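Local coordinates for putative uncharacterized protein (Chaetomium thermophilum, PDB 4XRI) that probably carries protein cargo into the nucleus as a flexible HEAT-repeat transport receptor of the importin-beta family, with a likely small-GTPase-binding role, at residues A[608-616]-A[627-635]. The protein carries 2 engineered substitutions. Sequence-based numbering, arbitrary orientation.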
loop_
_atom_site.group_PDB
_atom_site.type_symbol
_atom_site.label_atom_id
_atom_site.label_comp_id
_atom_site.label_asym_id
_atom_site.label_seq_id
_atom_site.Cartn_x
_atom_site.Cartn_y
_atom_site.Cartn_z
ATOM N N ILE A 608 19.673 3.114 29.713
ATOM C CA ILE A 608 19.011 3.080 28.415
ATOM C C ILE A 608 19.869 3.722 27.329
ATOM O O ILE A 608 20.135 3.110 26.297
ATOM C CB ILE A 608 17.642 3.788 28.465
ATOM C CG1 ILE A 608 16.641 2.955 29.266
ATOM C CG2 ILE A 608 17.110 4.024 27.063
ATOM C CD1 ILE A 608 15.297 3.628 29.454
ATOM N N MET A 609 20.313 4.951 27.569
ATOM C CA MET A 609 21.119 5.669 26.587
ATOM C C MET A 609 22.474 5.007 26.354
ATOM O O MET A 609 23.008 5.049 25.247
ATOM C CB MET A 609 21.317 7.124 27.017
ATOM C CG MET A 609 20.058 7.974 26.891
ATOM S SD MET A 609 19.328 7.892 25.240
ATOM C CE MET A 609 20.584 8.722 24.277
ATOM N N GLN A 610 23.031 4.397 27.396
ATOM C CA GLN A 610 24.327 3.733 27.273
ATOM C C GLN A 610 24.270 2.578 26.277
ATOM O O GLN A 610 25.121 2.472 25.396
ATOM C CB GLN A 610 24.810 3.225 28.635
ATOM C CG GLN A 610 26.138 2.481 28.597
ATOM C CD GLN A 610 27.335 3.409 28.533
ATOM O OE1 GLN A 610 27.191 4.632 28.565
ATOM N NE2 GLN A 610 28.529 2.830 28.446
ATOM N N VAL A 611 23.262 1.722 26.408
ATOM C CA VAL A 611 23.157 0.555 25.538
ATOM C C VAL A 611 22.670 0.950 24.145
ATOM O O VAL A 611 23.102 0.377 23.147
ATOM C CB VAL A 611 22.219 -0.531 26.136
ATOM C CG1 VAL A 611 20.790 -0.031 26.260
ATOM C CG2 VAL A 611 22.267 -1.800 25.299
ATOM N N LEU A 612 21.797 1.951 24.076
ATOM C CA LEU A 612 21.235 2.373 22.797
ATOM C C LEU A 612 22.288 3.030 21.915
ATOM O O LEU A 612 22.309 2.817 20.704
ATOM C CB LEU A 612 20.057 3.329 23.004
ATOM C CG LEU A 612 18.743 2.698 23.473
ATOM C CD1 LEU A 612 17.623 3.730 23.461
ATOM C CD2 LEU A 612 18.380 1.492 22.611
ATOM N N LEU A 613 23.159 3.829 22.522
ATOM C CA LEU A 613 24.225 4.481 21.772
ATOM C C LEU A 613 25.299 3.477 21.367
ATOM O O LEU A 613 25.887 3.584 20.291
ATOM C CB LEU A 613 24.845 5.621 22.583
ATOM C CG LEU A 613 23.958 6.855 22.762
ATOM C CD1 LEU A 613 24.737 7.996 23.403
ATOM C CD2 LEU A 613 23.367 7.287 21.432
ATOM N N GLN A 614 25.551 2.502 22.236
ATOM C CA GLN A 614 26.499 1.434 21.937
ATOM C C GLN A 614 26.025 0.592 20.758
ATOM O O GLN A 614 26.831 0.123 19.954
ATOM C CB GLN A 614 26.714 0.545 23.164
ATOM C CG GLN A 614 27.716 1.103 24.160
ATOM C CD GLN A 614 27.854 0.243 25.400
ATOM O OE1 GLN A 614 26.901 -0.402 25.833
ATOM N NE2 GLN A 614 29.050 0.223 25.973
ATOM N N ILE A 615 24.714 0.404 20.662
ATOM C CA ILE A 615 24.131 -0.340 19.554
ATOM C C ILE A 615 24.260 0.456 18.257
ATOM O O ILE A 615 24.563 -0.105 17.205
ATOM C CB ILE A 615 22.653 -0.683 19.826
ATOM C CG1 ILE A 615 22.555 -1.740 20.926
ATOM C CG2 ILE A 615 21.972 -1.191 18.568
ATOM C CD1 ILE A 615 21.140 -2.067 21.333
ATOM N N LEU A 616 24.054 1.768 18.349
ATOM C CA LEU A 616 24.198 2.655 17.195
ATOM C C LEU A 616 25.603 2.610 16.603
ATOM O O LEU A 616 25.771 2.604 15.384
ATOM C CB LEU A 616 23.855 4.100 17.577
ATOM C CG LEU A 616 22.380 4.498 17.652
ATOM C CD1 LEU A 616 22.252 5.999 17.880
ATOM C CD2 LEU A 616 21.644 4.080 16.387
ATOM N N GLU A 627 16.765 2.833 13.306
ATOM C CA GLU A 627 15.454 3.466 13.342
ATOM C C GLU A 627 14.706 3.105 14.621
ATOM O O GLU A 627 14.032 3.947 15.213
ATOM C CB GLU A 627 14.639 3.063 12.112
ATOM C CG GLU A 627 13.316 3.787 11.972
ATOM C CD GLU A 627 12.770 3.712 10.560
ATOM O OE1 GLU A 627 11.579 4.034 10.360
ATOM O OE2 GLU A 627 13.536 3.335 9.649
ATOM N N GLY A 628 14.838 1.851 15.044
ATOM C CA GLY A 628 14.227 1.391 16.276
ATOM C C GLY A 628 14.863 2.042 17.488
ATOM O O GLY A 628 14.179 2.401 18.445
ATOM N N VAL A 629 16.183 2.192 17.443
ATOM C CA VAL A 629 16.920 2.868 18.504
ATOM C C VAL A 629 16.481 4.325 18.629
ATOM O O VAL A 629 16.239 4.820 19.733
ATOM C CB VAL A 629 18.444 2.815 18.255
ATOM C CG1 VAL A 629 19.177 3.730 19.223
ATOM C CG2 VAL A 629 18.951 1.381 18.370
ATOM N N PHE A 630 16.375 5.002 17.490
ATOM C CA PHE A 630 15.956 6.400 17.460
ATOM C C PHE A 630 14.547 6.582 18.016
ATOM O O PHE A 630 14.264 7.552 18.723
ATOM C CB PHE A 630 16.034 6.945 16.032
ATOM C CG PHE A 630 17.357 7.580 15.700
ATOM C CD1 PHE A 630 18.540 6.880 15.869
ATOM C CD2 PHE A 630 17.416 8.877 15.219
ATOM C CE1 PHE A 630 19.757 7.461 15.568
ATOM C CE2 PHE A 630 18.629 9.464 14.916
ATOM C CZ PHE A 630 19.801 8.757 15.090
ATOM N N ALA A 631 13.672 5.634 17.701
ATOM C CA ALA A 631 12.294 5.665 18.180
ATOM C C ALA A 631 12.248 5.541 19.697
ATOM O O ALA A 631 11.453 6.209 20.364
ATOM C CB ALA A 631 11.481 4.558 17.532
ATOM N N ALA A 632 13.116 4.688 20.233
ATOM C CA ALA A 632 13.220 4.488 21.673
ATOM C C ALA A 632 13.807 5.722 22.357
ATOM O O ALA A 632 13.364 6.113 23.437
ATOM C CB ALA A 632 14.062 3.263 21.978
ATOM N N ILE A 633 14.798 6.336 21.717
ATOM C CA ILE A 633 15.423 7.542 22.249
ATOM C C ILE A 633 14.432 8.705 22.252
ATOM O O ILE A 633 14.367 9.481 23.209
ATOM C CB ILE A 633 16.676 7.927 21.440
ATOM C CG1 ILE A 633 17.774 6.881 21.635
ATOM C CG2 ILE A 633 17.188 9.299 21.858
ATOM C CD1 ILE A 633 18.992 7.105 20.771
ATOM N N SER A 634 13.660 8.812 21.175
ATOM C CA SER A 634 12.608 9.818 21.074
ATOM C C SER A 634 11.623 9.686 22.228
ATOM O O SER A 634 11.197 10.683 22.815
ATOM C CB SER A 634 11.869 9.698 19.740
ATOM O OG SER A 634 10.699 10.497 19.732
ATOM N N ALA A 635 11.272 8.444 22.544
ATOM C CA ALA A 635 10.382 8.147 23.662
ATOM C C ALA A 635 10.985 8.629 24.975
ATOM O O ALA A 635 10.305 9.252 25.792
ATOM C CB ALA A 635 10.095 6.661 23.728
#
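Leu612 and Leu616 meet Val629 and Ile633 in an apolar, buried packing of two consecutive antiparallel helices, 605-616 and 625-640, within the C-terminal half of the importin-beta solenoid. The segment axes approach to 10.0 Å at 156°, and in this example of a solenoid hairpin the two helices pack through interleaved aliphatic branches. At the closest backbone point, opposite Leu612, Val629 works with both methyls. Its CG1, anti to the backbone N (chi1 170°), lies 3.6 Å from the carbonyl O of Leu612 and equally near CG of Leu616, while CG2, anti to the carbonyl carbon, meets CG2 of Ile615 at 4.0 Å. Leu612 runs past Val629 in the opposite direction and lays CD1 between two residues of the next turn, 3.6 Å from CG1 of Ile633 and 3.9 Å from CB of Ala632. Farther along, Met609 is bent at chi2 and chi3, which folds the thioether back across Ile633 at about a right angle and brings SD 4.1 Å from Ile633 CG1. At the other end Leu616 splits its branches: CD1 approaches Phe630 CE1 obliquely at 3.7 Å, whereas CD2 reaches the ring edge in plane and also touches CB of Val629 at 3.9 Å. An alanine in place of Leu616 would probably deprive Val629 CG1 of much of its cover and Phe630 CE1 of the two Leu616 methyls beside it. Around the hairpin the solenoid continues in both directions: Ile615 packs on Leu560 and Leu564 of helix 546-567, Val629 also touches Cys587 of helix 573-597, Ile633 meets Phe651 of helix 648-660, and Phe630 extends to Met670 and Leu674 of helix 665-682.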